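Local coordinates for protein endoglucanase (PDB 1DYS) that hydrolyses internal beta-1,4-glucosidic bonds of cellulose as a family 6 glycoside hydrolase, and so helps to recycle plant biomass, at residues T10-S15 with P79-V84; E45-F50 with I306-P311; A288-P293 with Q340-E345. One frame throughout, in Å; residues are numbered along the deposited sequence.

Contact 1 (T10-S15 with P79-V84); sequences TLLVNS and PIVGLV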
ATOM      1  N   THR A  10      -7.047  30.427  -6.507  1.00 24.28           N
ATOM      2  CA  THR A  10      -5.766  29.756  -6.742  1.00 19.42           C
ATOM      3  C   THR A  10      -5.867  28.332  -6.174  1.00 24.81           C
ATOM      4  O   THR A  10      -6.303  28.222  -5.037  1.00 20.25           O
ATOM      5  CB  THR A  10      -4.616  30.456  -6.015  1.00 26.72           C
ATOM      6  OG1 THR A  10      -5.060  30.869  -4.712  1.00 25.66           O
ATOM      7  CG2 THR A  10      -4.212  31.699  -6.814  1.00 28.94           C
ATOM      8  N   LEU A  11      -5.517  27.319  -6.956  1.00 19.06           N
ATOM      9  CA  LEU A  11      -5.510  25.949  -6.399  1.00 19.38           C
ATOM     10  C   LEU A  11      -4.459  25.876  -5.306  1.00 14.73           C
ATOM     11  O   LEU A  11      -3.310  26.285  -5.392  1.00 15.07           O
ATOM     12  CB  LEU A  11      -5.188  24.952  -7.521  1.00 16.36           C
ATOM     13  CG  LEU A  11      -5.228  23.481  -7.077  1.00 17.32           C
ATOM     14  CD1 LEU A  11      -6.557  23.024  -6.479  1.00 18.77           C
ATOM     15  CD2 LEU A  11      -4.795  22.604  -8.258  1.00 16.40           C
ATOM     16  N   LEU A  12      -4.865  25.374  -4.118  1.00 16.75           N
ATOM     17  CA  LEU A  12      -3.994  25.382  -2.960  1.00 13.59           C
ATOM     18  C   LEU A  12      -2.765  24.482  -3.067  1.00 18.27           C
ATOM     19  O   LEU A  12      -2.890  23.357  -3.550  1.00 16.05           O
ATOM     20  CB  LEU A  12      -4.809  25.048  -1.696  1.00 14.84           C
ATOM     21  CG  LEU A  12      -4.060  25.100  -0.357  1.00 19.82           C
ATOM     22  CD1 LEU A  12      -3.841  26.518   0.141  1.00 16.23           C
ATOM     23  CD2 LEU A  12      -4.813  24.286   0.687  1.00 21.50           C
ATOM     24  N   VAL A  13      -1.627  24.998  -2.600  1.00 18.01           N
ATOM     25  CA  VAL A  13      -0.430  24.132  -2.603  1.00 15.29           C
ATOM     26  C   VAL A  13      -0.668  22.942  -1.675  1.00 17.10           C
ATOM     27  O   VAL A  13      -1.304  23.048  -0.623  1.00 20.59           O
ATOM     28  CB  VAL A  13       0.803  24.932  -2.150  1.00 16.36           C
ATOM     29  CG1 VAL A  13       1.897  24.051  -1.574  1.00 25.91           C
ATOM     30  CG2 VAL A  13       1.363  25.818  -3.281  1.00 20.83           C
ATOM     31  N   ASN A  14      -0.148  21.775  -2.038  1.00 15.04           N
ATOM     32  CA  ASN A  14      -0.199  20.576  -1.202  1.00 17.17           C
ATOM     33  C   ASN A  14       1.091  20.626  -0.379  1.00 19.93           C
ATOM     34  O   ASN A  14       2.204  20.482  -0.894  1.00 15.61           O
ATOM     35  CB  ASN A  14      -0.328  19.338  -2.071  1.00 14.05           C
ATOM     36  CG  ASN A  14      -0.256  18.019  -1.324  1.00 15.07           C
ATOM     37  OD1 ASN A  14       0.334  17.974  -0.272  1.00 18.33           O
ATOM     38  ND2 ASN A  14      -0.863  16.971  -1.922  1.00 19.81           N
ATOM     39  N   SER A  15       1.003  20.837   0.938  1.00 16.93           N
ATOM     40  CA  SER A  15       2.176  20.969   1.779  1.00 19.54           C
ATOM     41  C   SER A  15       2.986  19.688   1.902  1.00 19.95           C
ATOM     42  O   SER A  15       4.217  19.784   2.024  1.00 19.84           O
ATOM     43  CB  SER A  15       1.794  21.498   3.164  1.00 23.25           C
ATOM     44  OG  SER A  15       0.766  20.676   3.690  1.00 23.52           O
ATOM     45  N   PRO A  79      -8.041  30.789  -2.017  1.00 26.64           N
ATOM     46  CA  PRO A  79      -7.745  29.412  -2.371  1.00 22.72           C
ATOM     47  C   PRO A  79      -8.958  28.586  -2.708  1.00 21.56           C
ATOM     48  O   PRO A  79     -10.100  28.886  -2.345  1.00 20.72           O
ATOM     49  CB  PRO A  79      -7.029  28.812  -1.131  1.00 19.05           C
ATOM     50  CG  PRO A  79      -7.542  29.668  -0.007  1.00 27.23           C
ATOM     51  CD  PRO A  79      -7.965  30.994  -0.575  1.00 25.70           C
ATOM     52  N   ILE A  80      -8.650  27.510  -3.437  1.00 15.61           N
ATOM     53  CA  ILE A  80      -9.653  26.445  -3.585  1.00 19.10           C
ATOM     54  C   ILE A  80      -8.842  25.178  -3.298  1.00 19.54           C
ATOM     55  O   ILE A  80      -7.744  25.039  -3.825  1.00 16.60           O
ATOM     56  CB  ILE A  80     -10.426  26.442  -4.879  1.00 15.55           C
ATOM     57  CG1 ILE A  80     -11.418  25.266  -4.888  1.00 17.32           C
ATOM     58  CG2 ILE A  80      -9.473  26.433  -6.082  1.00 16.24           C
ATOM     59  CD1 ILE A  80     -12.439  25.313  -6.009  1.00 17.37           C
ATOM     60  N   VAL A  81      -9.345  24.368  -2.376  1.00 15.36           N
ATOM     61  CA  VAL A  81      -8.623  23.139  -2.017  1.00 15.23           C
ATOM     62  C   VAL A  81      -9.010  21.940  -2.879  1.00 18.65           C
ATOM     63  O   VAL A  81     -10.202  21.685  -2.972  1.00 14.58           O
ATOM     64  CB  VAL A  81      -9.024  22.792  -0.557  1.00 19.78           C
ATOM     65  CG1 VAL A  81      -8.426  21.455  -0.119  1.00 16.80           C
ATOM     66  CG2 VAL A  81      -8.593  23.920   0.366  1.00 18.73           C
ATOM     67  N   GLY A  82      -8.051  21.248  -3.488  1.00 13.32           N
ATOM     68  CA  GLY A  82      -8.415  20.054  -4.273  1.00 14.02           C
ATOM     69  C   GLY A  82      -8.212  18.840  -3.351  1.00 12.83           C
ATOM     70  O   GLY A  82      -7.133  18.684  -2.778  1.00 11.47           O
ATOM     71  N   LEU A  83      -9.257  17.992  -3.316  1.00 11.68           N
ATOM     72  CA  LEU A  83      -9.178  16.744  -2.534  1.00 12.33           C
ATOM     73  C   LEU A  83      -9.541  15.578  -3.464  1.00 13.16           C
ATOM     74  O   LEU A  83     -10.478  15.724  -4.252  1.00 13.82           O
ATOM     75  CB  LEU A  83     -10.160  16.706  -1.356  1.00 11.71           C
ATOM     76  CG  LEU A  83      -9.917  17.780  -0.286  1.00 14.81           C
ATOM     77  CD1 LEU A  83     -11.029  17.654   0.773  1.00 14.82           C
ATOM     78  CD2 LEU A  83      -8.544  17.638   0.318  1.00 13.22           C
ATOM     79  N   VAL A  84      -8.874  14.439  -3.295  1.00 11.69           N
ATOM     80  CA  VAL A  84      -9.214  13.262  -4.120  1.00  9.75           C
ATOM     81  C   VAL A  84      -9.896  12.263  -3.162  1.00 11.01           C
ATOM     82  O   VAL A  84      -9.294  11.927  -2.162  1.00 14.07           O
ATOM     83  CB  VAL A  84      -7.975  12.587  -4.730  1.00 12.58           C
ATOM     84  CG1 VAL A  84      -8.457  11.524  -5.726  1.00 15.29           C
ATOM     85  CG2 VAL A  84      -7.120  13.610  -5.491  1.00 11.72           C
TER
HETATM   86  O   HOH W   1      -5.157  21.610  -3.239  1.00 16.72           O
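A short parallel strand pair in the barrel sheet of the family 6 catalytic domain brings Thr10 and Leu11 alongside Pro79 and Ile80. Strand 10-11 is one of the neighbours of strand 79-85. Two backbone bonds join them. Ile80 N donates to Thr10 O at 2.9 Å, and Leu12 N donates to Ile80 O. The N-H...O angles are 150° and 156°, so both bonds are slightly bent. Each carbonyl also takes a CA-H contact: Pro79 CA lies 3.3 Å from Thr10 O, and Leu11 CA approaches Ile80 O.

Past Leu12 the chains part, and a link continues through one water. The water donates to Leu12 O at 2.9 Å and accepts from Gly82 N.

Side chains close both sides of the pair. Leu12 has CG anti to its own N (chi1 -176°), which sends its two methyls towards the other strand. CD1 lies beside Pro79 CB at 4.1 Å, and CD2 lies beside Val81 CG2 at 3.8 Å. In both pairs the side chains run alongside each other and point the same way. Leu11 sits on the other face with Ile80. Its CD1 lies 3.5 Å from Ile80 O and reaches on to Gly82 N, where the partner residue has no side chain. Helix 60-74 packs against Leu12 and Val81, and Phe294 touches Leu11.

The chemistry is mainly that of paired peptide groups between apolar side chains. The water bridges Leu12 O and Gly82 N where the two chains have parted; Leu12 also bonds to Thr49 through the backbone.

Contact 2 (E45-F50 with I306-P311); sequences EKVGTF and IVWVKP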
ATOM      1  N   GLU A  45       6.136  26.485  -4.010  1.00 17.72           N
ATOM      2  CA  GLU A  45       5.400  27.614  -3.464  1.00 20.01           C
ATOM      3  C   GLU A  45       4.244  28.074  -4.306  1.00 18.93           C
ATOM      4  O   GLU A  45       3.338  28.709  -3.743  1.00 23.99           O
ATOM      5  CB  GLU A  45       6.372  28.791  -3.345  1.00 18.32           C
ATOM      6  CG  GLU A  45       7.653  28.468  -2.619  1.00 23.77           C
ATOM      7  CD  GLU A  45       8.280  29.676  -1.964  1.00 33.30           C
ATOM      8  OE1 GLU A  45       8.167  30.784  -2.526  1.00 45.19           O
ATOM      9  OE2 GLU A  45       8.901  29.527  -0.892  1.00 35.39           O
ATOM     10  N   LYS A  46       4.283  27.867  -5.610  1.00 18.31           N
ATOM     11  CA  LYS A  46       3.258  28.448  -6.455  1.00 18.40           C
ATOM     12  C   LYS A  46       2.387  27.506  -7.237  1.00 23.82           C
ATOM     13  O   LYS A  46       1.572  28.013  -8.030  1.00 24.60           O
ATOM     14  CB  LYS A  46       3.932  29.416  -7.461  1.00 18.01           C
ATOM     15  CG  LYS A  46       4.528  30.633  -6.769  1.00 23.69           C
ATOM     16  CD  LYS A  46       5.911  30.947  -7.325  1.00 30.76           C
ATOM     17  CE  LYS A  46       6.443  32.238  -6.730  1.00 45.46           C
ATOM     18  NZ  LYS A  46       6.973  32.116  -5.336  1.00 43.16           N
ATOM     19  N   VAL A  47       2.569  26.181  -7.115  1.00 17.29           N
ATOM     20  CA  VAL A  47       1.753  25.327  -7.995  1.00 15.28           C
ATOM     21  C   VAL A  47       0.830  24.447  -7.149  1.00 13.52           C
ATOM     22  O   VAL A  47       1.395  23.709  -6.349  1.00 16.31           O
ATOM     23  CB  VAL A  47       2.676  24.455  -8.852  1.00 14.62           C
ATOM     24  CG1 VAL A  47       1.939  23.414  -9.663  1.00 13.84           C
ATOM     25  CG2 VAL A  47       3.461  25.321  -9.875  1.00 17.49           C
ATOM     26  N   GLY A  48      -0.486  24.668  -7.269  1.00 15.51           N
ATOM     27  CA  GLY A  48      -1.372  23.869  -6.394  1.00 16.24           C
ATOM     28  C   GLY A  48      -1.430  22.415  -6.856  1.00 15.45           C
ATOM     29  O   GLY A  48      -1.316  22.154  -8.039  1.00 15.17           O
ATOM     30  N   THR A  49      -1.605  21.513  -5.883  1.00 16.03           N
ATOM     31  CA  THR A  49      -1.752  20.094  -6.211  1.00 16.13           C
ATOM     32  C   THR A  49      -2.861  19.546  -5.306  1.00 17.15           C
ATOM     33  O   THR A  49      -2.968  20.024  -4.174  1.00 15.90           O
ATOM     34  CB  THR A  49      -0.431  19.366  -6.001  1.00 16.91           C
ATOM     35  OG1 THR A  49       0.523  19.919  -6.937  1.00 14.21           O
ATOM     36  CG2 THR A  49      -0.548  17.912  -6.472  1.00 16.21           C
ATOM     37  N   PHE A  50      -3.693  18.623  -5.805  1.00 16.48           N
ATOM     38  CA  PHE A  50      -4.661  18.044  -4.880  1.00 13.84           C
ATOM     39  C   PHE A  50      -4.011  17.183  -3.800  1.00 14.81           C
ATOM     40  O   PHE A  50      -2.892  16.676  -3.921  1.00 15.09           O
ATOM     41  CB  PHE A  50      -5.537  17.069  -5.711  1.00 13.55           C
ATOM     42  CG  PHE A  50      -6.642  17.747  -6.452  1.00 13.29           C
ATOM     43  CD1 PHE A  50      -6.402  18.815  -7.289  1.00 16.48           C
ATOM     44  CD2 PHE A  50      -7.951  17.315  -6.287  1.00 15.87           C
ATOM     45  CE1 PHE A  50      -7.434  19.434  -7.949  1.00 15.15           C
ATOM     46  CE2 PHE A  50      -9.010  17.948  -6.928  1.00 16.11           C
ATOM     47  CZ  PHE A  50      -8.755  19.022  -7.789  1.00 15.82           C
ATOM     48  N   ILE A 306      -7.337  23.744 -15.737  1.00 18.04           N
ATOM     49  CA  ILE A 306      -6.235  22.778 -15.802  1.00 15.41           C
ATOM     50  C   ILE A 306      -5.726  22.748 -14.367  1.00 13.99           C
ATOM     51  O   ILE A 306      -5.617  23.803 -13.741  1.00 17.21           O
ATOM     52  CB  ILE A 306      -5.096  23.151 -16.787  1.00 17.17           C
ATOM     53  CG1 ILE A 306      -5.658  22.945 -18.194  1.00 18.89           C
ATOM     54  CG2 ILE A 306      -3.848  22.310 -16.497  1.00 15.71           C
ATOM     55  CD1 ILE A 306      -4.959  23.610 -19.351  1.00 24.44           C
ATOM     56  N   VAL A 307      -5.608  21.567 -13.757  1.00 14.07           N
ATOM     57  CA  VAL A 307      -5.119  21.408 -12.400  1.00 16.02           C
ATOM     58  C   VAL A 307      -3.990  20.379 -12.352  1.00 14.25           C
ATOM     59  O   VAL A 307      -3.624  19.759 -13.380  1.00 12.07           O
ATOM     60  CB  VAL A 307      -6.267  20.936 -11.443  1.00 10.04           C
ATOM     61  CG1 VAL A 307      -7.339  22.020 -11.336  1.00 18.88           C
ATOM     62  CG2 VAL A 307      -6.829  19.621 -11.988  1.00 15.95           C
ATOM     63  N   TRP A 308      -3.306  20.240 -11.221  1.00 14.38           N
ATOM     64  CA  TRP A 308      -2.413  19.112 -10.947  1.00 13.45           C
ATOM     65  C   TRP A 308      -3.088  18.265  -9.842  1.00 12.10           C
ATOM     66  O   TRP A 308      -3.436  18.773  -8.759  1.00 15.65           O
ATOM     67  CB  TRP A 308      -1.013  19.460 -10.484  1.00 13.60           C
ATOM     68  CG  TRP A 308      -0.093  20.091 -11.468  1.00 13.39           C
ATOM     69  CD1 TRP A 308      -0.401  20.569 -12.694  1.00 15.59           C
ATOM     70  CD2 TRP A 308       1.313  20.268 -11.279  1.00 10.36           C
ATOM     71  NE1 TRP A 308       0.750  21.048 -13.318  1.00 15.23           N
ATOM     72  CE2 TRP A 308       1.794  20.882 -12.461  1.00 12.08           C
ATOM     73  CE3 TRP A 308       2.205  19.975 -10.233  1.00 12.71           C
ATOM     74  CZ2 TRP A 308       3.151  21.223 -12.566  1.00 14.21           C
ATOM     75  CZ3 TRP A 308       3.532  20.313 -10.353  1.00 14.85           C
ATOM     76  CH2 TRP A 308       3.993  20.910 -11.537  1.00 16.00           C
ATOM     77  N   VAL A 309      -3.285  16.978 -10.175  1.00 13.08           N
ATOM     78  CA  VAL A 309      -3.943  16.103  -9.187  1.00 11.26           C
ATOM     79  C   VAL A 309      -2.923  15.075  -8.709  1.00 10.78           C
ATOM     80  O   VAL A 309      -2.617  15.052  -7.540  1.00 13.32           O
ATOM     81  CB  VAL A 309      -5.166  15.458  -9.854  1.00  8.84           C
ATOM     82  CG1 VAL A 309      -5.941  14.672  -8.798  1.00 10.12           C
ATOM     83  CG2 VAL A 309      -6.079  16.480 -10.524  1.00 15.13           C
ATOM     84  N   LYS A 310      -2.386  14.213  -9.615  1.00 12.84           N
ATOM     85  CA  LYS A 310      -1.336  13.308  -9.143  1.00 14.13           C
ATOM     86  C   LYS A 310      -0.114  14.118  -8.763  1.00 13.15           C
ATOM     87  O   LYS A 310       0.312  15.005  -9.523  1.00 13.30           O
ATOM     88  CB  LYS A 310      -0.939  12.436 -10.343  1.00 13.66           C
ATOM     89  CG  LYS A 310       0.344  11.648 -10.249  1.00 12.89           C
ATOM     90  CD  LYS A 310       0.246  10.471  -9.283  1.00 15.43           C
ATOM     91  CE  LYS A 310       1.674   9.962  -9.071  1.00 13.14           C
ATOM     92  NZ  LYS A 310       1.618   8.653  -8.309  1.00 18.31           N
ATOM     93  N   PRO A 311       0.512  13.819  -7.671  1.00 12.10           N
ATOM     94  CA  PRO A 311       1.759  14.503  -7.253  1.00 12.11           C
ATOM     95  C   PRO A 311       2.952  13.939  -8.007  1.00 14.07           C
ATOM     96  O   PRO A 311       3.419  12.858  -7.619  1.00 13.76           O
ATOM     97  CB  PRO A 311       1.913  14.287  -5.744  1.00 14.97           C
ATOM     98  CG  PRO A 311       0.502  13.822  -5.377  1.00 16.80           C
ATOM     99  CD  PRO A 311       0.066  12.971  -6.568  1.00 13.71           C
TER
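Val47 lays one methyl on the indole of Trp308. CG1 sits 3.4 Å from the centroid of the six-membered ring of Trp308 and 8° off the ring normal, a close CH-pi contact over the face. Val47 places this methyl anti to its own N (chi1 173°). Trp308 has CG anti to its carbonyl carbon (chi1 -69°), which swings the indole towards the chain that leaves helix 34-46. Its NE1 bonds to Gln292 O and Phe290 stacks on the ring, which helps to fix its turn.

Thr49 crosses the same side chain at a slant. Its OG1 is 3.7 Å from Trp308 CE3, while CG2 points to Val309 O. The backbones meet at Phe50, whose N donates to Trp308 O at 3.0 Å. Thr49 CA adds a CA-H...O contact to this oxygen.

Val309 covers one face of the Phe50 ring, with CG2 4.2 Å from the centroid, and Val309 CG1 touches Phe50 CB at 3.9 Å. Phe50 CD1 lies 3.3 Å from Trp308 O, and Phe50 CE1 reaches Val307 CB at 4.0 Å. Ile135 of strand 132-136 also packs on Phe50 and Val309.

Were an alanine to stand in for Trp308, Val47 CG1 would probably lose its seat, Phe290 its stacking partner and Gln292 O its indole donor.

After Val309 comes Lys310, a probable substrate-binding residue, whose NZ forms a salt bridge with Asp316 and a hydrogen bond to Glu314 O. This join bridges the first and last parts of the distorted family 6 barrel, and past strand 303-307 the chain runs on towards the substrate cleft.

Contact 3 (A288-P293 with Q340-E345); sequences AGFGQP and QNAHDE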
ATOM      1  N   ALA A 288       8.909  12.272 -19.331  1.00 16.47           N
ATOM      2  CA  ALA A 288       7.740  13.132 -19.060  1.00 17.03           C
ATOM      3  C   ALA A 288       8.182  14.422 -18.369  1.00 11.14           C
ATOM      4  O   ALA A 288       9.272  14.510 -17.805  1.00 14.93           O
ATOM      5  CB  ALA A 288       6.728  12.395 -18.182  1.00 15.95           C
ATOM      6  N   GLY A 289       7.307  15.441 -18.454  1.00 14.35           N
ATOM      7  CA  GLY A 289       7.643  16.680 -17.774  1.00 15.43           C
ATOM      8  C   GLY A 289       6.448  17.151 -16.941  1.00 15.53           C
ATOM      9  O   GLY A 289       5.314  16.711 -17.204  1.00 14.49           O
ATOM     10  N   PHE A 290       6.765  18.022 -15.985  1.00 13.29           N
ATOM     11  CA  PHE A 290       5.665  18.720 -15.304  1.00 13.91           C
ATOM     12  C   PHE A 290       4.869  19.474 -16.386  1.00 14.01           C
ATOM     13  O   PHE A 290       5.457  20.112 -17.309  1.00 18.13           O
ATOM     14  CB  PHE A 290       6.110  19.774 -14.330  1.00 13.41           C
ATOM     15  CG  PHE A 290       6.781  19.304 -13.074  1.00 14.54           C
ATOM     16  CD1 PHE A 290       6.135  18.332 -12.304  1.00 15.61           C
ATOM     17  CD2 PHE A 290       7.950  19.846 -12.586  1.00 15.38           C
ATOM     18  CE1 PHE A 290       6.680  17.905 -11.119  1.00 16.64           C
ATOM     19  CE2 PHE A 290       8.506  19.424 -11.399  1.00 16.02           C
ATOM     20  CZ  PHE A 290       7.871  18.431 -10.663  1.00 13.96           C
ATOM     21  N   GLY A 291       3.548  19.380 -16.329  1.00 16.12           N
ATOM     22  CA  GLY A 291       2.734  20.065 -17.335  1.00 15.83           C
ATOM     23  C   GLY A 291       2.401  21.480 -16.835  1.00 15.05           C
ATOM     24  O   GLY A 291       2.902  21.995 -15.858  1.00 16.86           O
ATOM     25  N   GLN A 292       1.522  22.113 -17.612  1.00 16.03           N
ATOM     26  CA  GLN A 292       1.037  23.452 -17.314  1.00 18.15           C
ATOM     27  C   GLN A 292       0.460  23.522 -15.908  1.00 16.47           C
ATOM     28  O   GLN A 292      -0.403  22.724 -15.535  1.00 20.75           O
ATOM     29  CB  GLN A 292      -0.096  23.751 -18.328  1.00 25.11           C
ATOM     30  CG  GLN A 292      -1.139  24.744 -17.876  1.00 36.07           C
ATOM     31  CD  GLN A 292      -0.712  26.181 -18.128  1.00 39.06           C
ATOM     32  OE1 GLN A 292      -0.508  26.511 -19.299  1.00 42.29           O
ATOM     33  NE2 GLN A 292      -0.610  27.005 -17.090  1.00 33.92           N
ATOM     34  N   PRO A 293       0.913  24.474 -15.138  1.00 19.51           N
ATOM     35  CA  PRO A 293       0.373  24.692 -13.792  1.00 16.62           C
ATOM     36  C   PRO A 293      -1.071  25.144 -13.872  1.00 17.64           C
ATOM     37  O   PRO A 293      -1.575  25.593 -14.893  1.00 19.12           O
ATOM     38  CB  PRO A 293       1.266  25.748 -13.122  1.00 21.39           C
ATOM     39  CG  PRO A 293       2.534  25.611 -13.974  1.00 21.89           C
ATOM     40  CD  PRO A 293       2.026  25.373 -15.400  1.00 20.59           C
ATOM     41  N   GLN A 340      13.456  19.022 -15.128  1.00 17.13           N
ATOM     42  CA  GLN A 340      14.183  19.340 -16.372  1.00 18.38           C
ATOM     43  C   GLN A 340      13.285  19.418 -17.592  1.00 21.25           C
ATOM     44  O   GLN A 340      13.596  20.170 -18.537  1.00 21.95           O
ATOM     45  CB  GLN A 340      15.252  18.264 -16.631  1.00 19.29           C
ATOM     46  CG  GLN A 340      16.253  18.074 -15.532  1.00 20.15           C
ATOM     47  CD  GLN A 340      17.192  16.901 -15.703  1.00 39.34           C
ATOM     48  OE1 GLN A 340      18.325  17.087 -16.138  1.00 48.75           O
ATOM     49  NE2 GLN A 340      16.742  15.698 -15.367  1.00 41.51           N
ATOM     50  N   ASN A 341      12.196  18.659 -17.724  1.00 16.74           N
ATOM     51  CA  ASN A 341      11.299  18.691 -18.869  1.00 17.02           C
ATOM     52  C   ASN A 341      10.031  19.504 -18.623  1.00 14.87           C
ATOM     53  O   ASN A 341       9.099  19.420 -19.438  1.00 16.75           O
ATOM     54  CB  ASN A 341      10.889  17.280 -19.283  1.00 20.22           C
ATOM     55  CG  ASN A 341      12.095  16.537 -19.832  1.00 29.67           C
ATOM     56  OD1 ASN A 341      12.532  16.774 -20.962  1.00 27.00           O
ATOM     57  ND2 ASN A 341      12.633  15.634 -19.033  1.00 27.87           N
ATOM     58  N   ALA A 342      10.078  20.317 -17.567  1.00 15.69           N
ATOM     59  CA  ALA A 342       8.860  21.082 -17.240  1.00 16.57           C
ATOM     60  C   ALA A 342       8.398  22.072 -18.302  1.00 15.33           C
ATOM     61  O   ALA A 342       9.154  22.642 -19.080  1.00 17.77           O
ATOM     62  CB  ALA A 342       9.025  21.818 -15.927  1.00 16.11           C
ATOM     63  N   HIS A 343       7.099  22.315 -18.197  1.00 15.51           N
ATOM     64  CA  HIS A 343       6.396  23.330 -18.990  1.00 17.62           C
ATOM     65  C   HIS A 343       7.124  24.650 -18.773  1.00 15.64           C
ATOM     66  O   HIS A 343       7.591  24.932 -17.677  1.00 17.37           O
ATOM     67  CB  HIS A 343       4.982  23.504 -18.430  1.00 20.31           C
ATOM     68  CG  HIS A 343       4.098  24.322 -19.306  1.00 19.46           C
ATOM     69  ND1 HIS A 343       4.065  25.700 -19.257  1.00 19.05           N
ATOM     70  CD2 HIS A 343       3.209  23.942 -20.258  1.00 20.32           C
ATOM     71  CE1 HIS A 343       3.187  26.120 -20.160  1.00 19.65           C
ATOM     72  NE2 HIS A 343       2.631  25.079 -20.767  1.00 18.29           N
ATOM     73  N   ASP A 344       7.159  25.443 -19.865  1.00 18.61           N
ATOM     74  CA  ASP A 344       7.849  26.733 -19.808  1.00 20.83           C
ATOM     75  C   ASP A 344       7.421  27.706 -18.734  1.00 18.50           C
ATOM     76  O   ASP A 344       8.221  28.542 -18.258  1.00 19.65           O
ATOM     77  CB  ASP A 344       7.650  27.494 -21.133  1.00 25.00           C
ATOM     78  CG  ASP A 344       8.474  26.970 -22.280  1.00 34.89           C
ATOM     79  OD1 ASP A 344       9.413  26.179 -22.056  1.00 34.92           O
ATOM     80  OD2 ASP A 344       8.167  27.364 -23.425  1.00 39.34           O
ATOM     81  N   GLU A 345       6.188  27.658 -18.231  1.00 19.67           N
ATOM     82  CA  GLU A 345       5.808  28.520 -17.118  1.00 22.09           C
ATOM     83  C   GLU A 345       6.658  28.321 -15.865  1.00 16.48           C
ATOM     84  O   GLU A 345       6.884  29.266 -15.111  1.00 20.11           O
ATOM     85  CB  GLU A 345       4.311  28.340 -16.780  1.00 21.92           C
ATOM     86  CG  GLU A 345       3.522  28.674 -18.046  1.00 35.84           C
ATOM     87  CD  GLU A 345       2.139  29.226 -17.792  1.00 41.79           C
ATOM     88  OE1 GLU A 345       1.580  28.952 -16.712  1.00 36.10           O
ATOM     89  OE2 GLU A 345       1.653  29.934 -18.697  1.00 48.99           O
TER
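His343 N donates to Phe290 O at 2.9 Å, the direct backbone bond between the two chains. Glu345 N donates to His343 ND1 at 3.1 Å and 175°. This nearly linear bond ties the imidazole to its own chain and probably favours ND1 as the unprotonated nitrogen. Gln292 NE2 bonds to Pro293 O at 2.8 Å, with the oxygen close to the amide plane. The bend at chi2 (84°) brings the Gln292 amide within reach of Pro293 O. A weak bond also runs from Gln292 NE2 to Glu345 OE1 at 3.0 Å, with an N-H...O angle of only 128°. The bond to the Pro293 carbonyl oxygen mainly sets the turn of the Gln292 amide; the carboxylate of Glu345, steeply turned against it, adds the weak one.

From Asn341 the chain leaves helix 332-340 as the C-terminal tail and runs roughly along 288-293. Strand 288-289 pairs antiparallel with strand 270-271 in a small sheet apart from the barrel strands.

Packing follows outward. Gln292 CA stands over the His343 ring, 3.9 Å from its centroid, in a CH-pi contact. The ring gets there with CG anti to the backbone N. Pro293 CD lies near Glu345 CB. Ala342 CB meets Phe290 CB at 3.9 Å and sits near the plane of the Phe290 ring, at its edge. Gly289 CA makes a CA-H...O contact with Asn341 O at 3.5 Å. Asn341 ND2 turns back to Met337 O in helix 332-340.

From the N terminus, strand 10-11 enters contact 1, which closes when strand 79-85 returns, 64 residues after the end of 10-15. Between them, residues 45-50 open contact 2, so contacts 1 and 2 cross. They also touch: Asn14 ND2 probably bonds to Phe50 O. Contact 2 closes only at 306-311, a long span that brings the last strand of the barrel back to its start. Before it closes, residues 288-293 open contact 3, which ends with the tail at 340-345. Contacts 2 and 3 therefore cross as well, and Trp308 joins them through Gln292 and Phe290. Contacts 1 and 3 lie in series, with no touch. Together they tie both chain ends to the barrel.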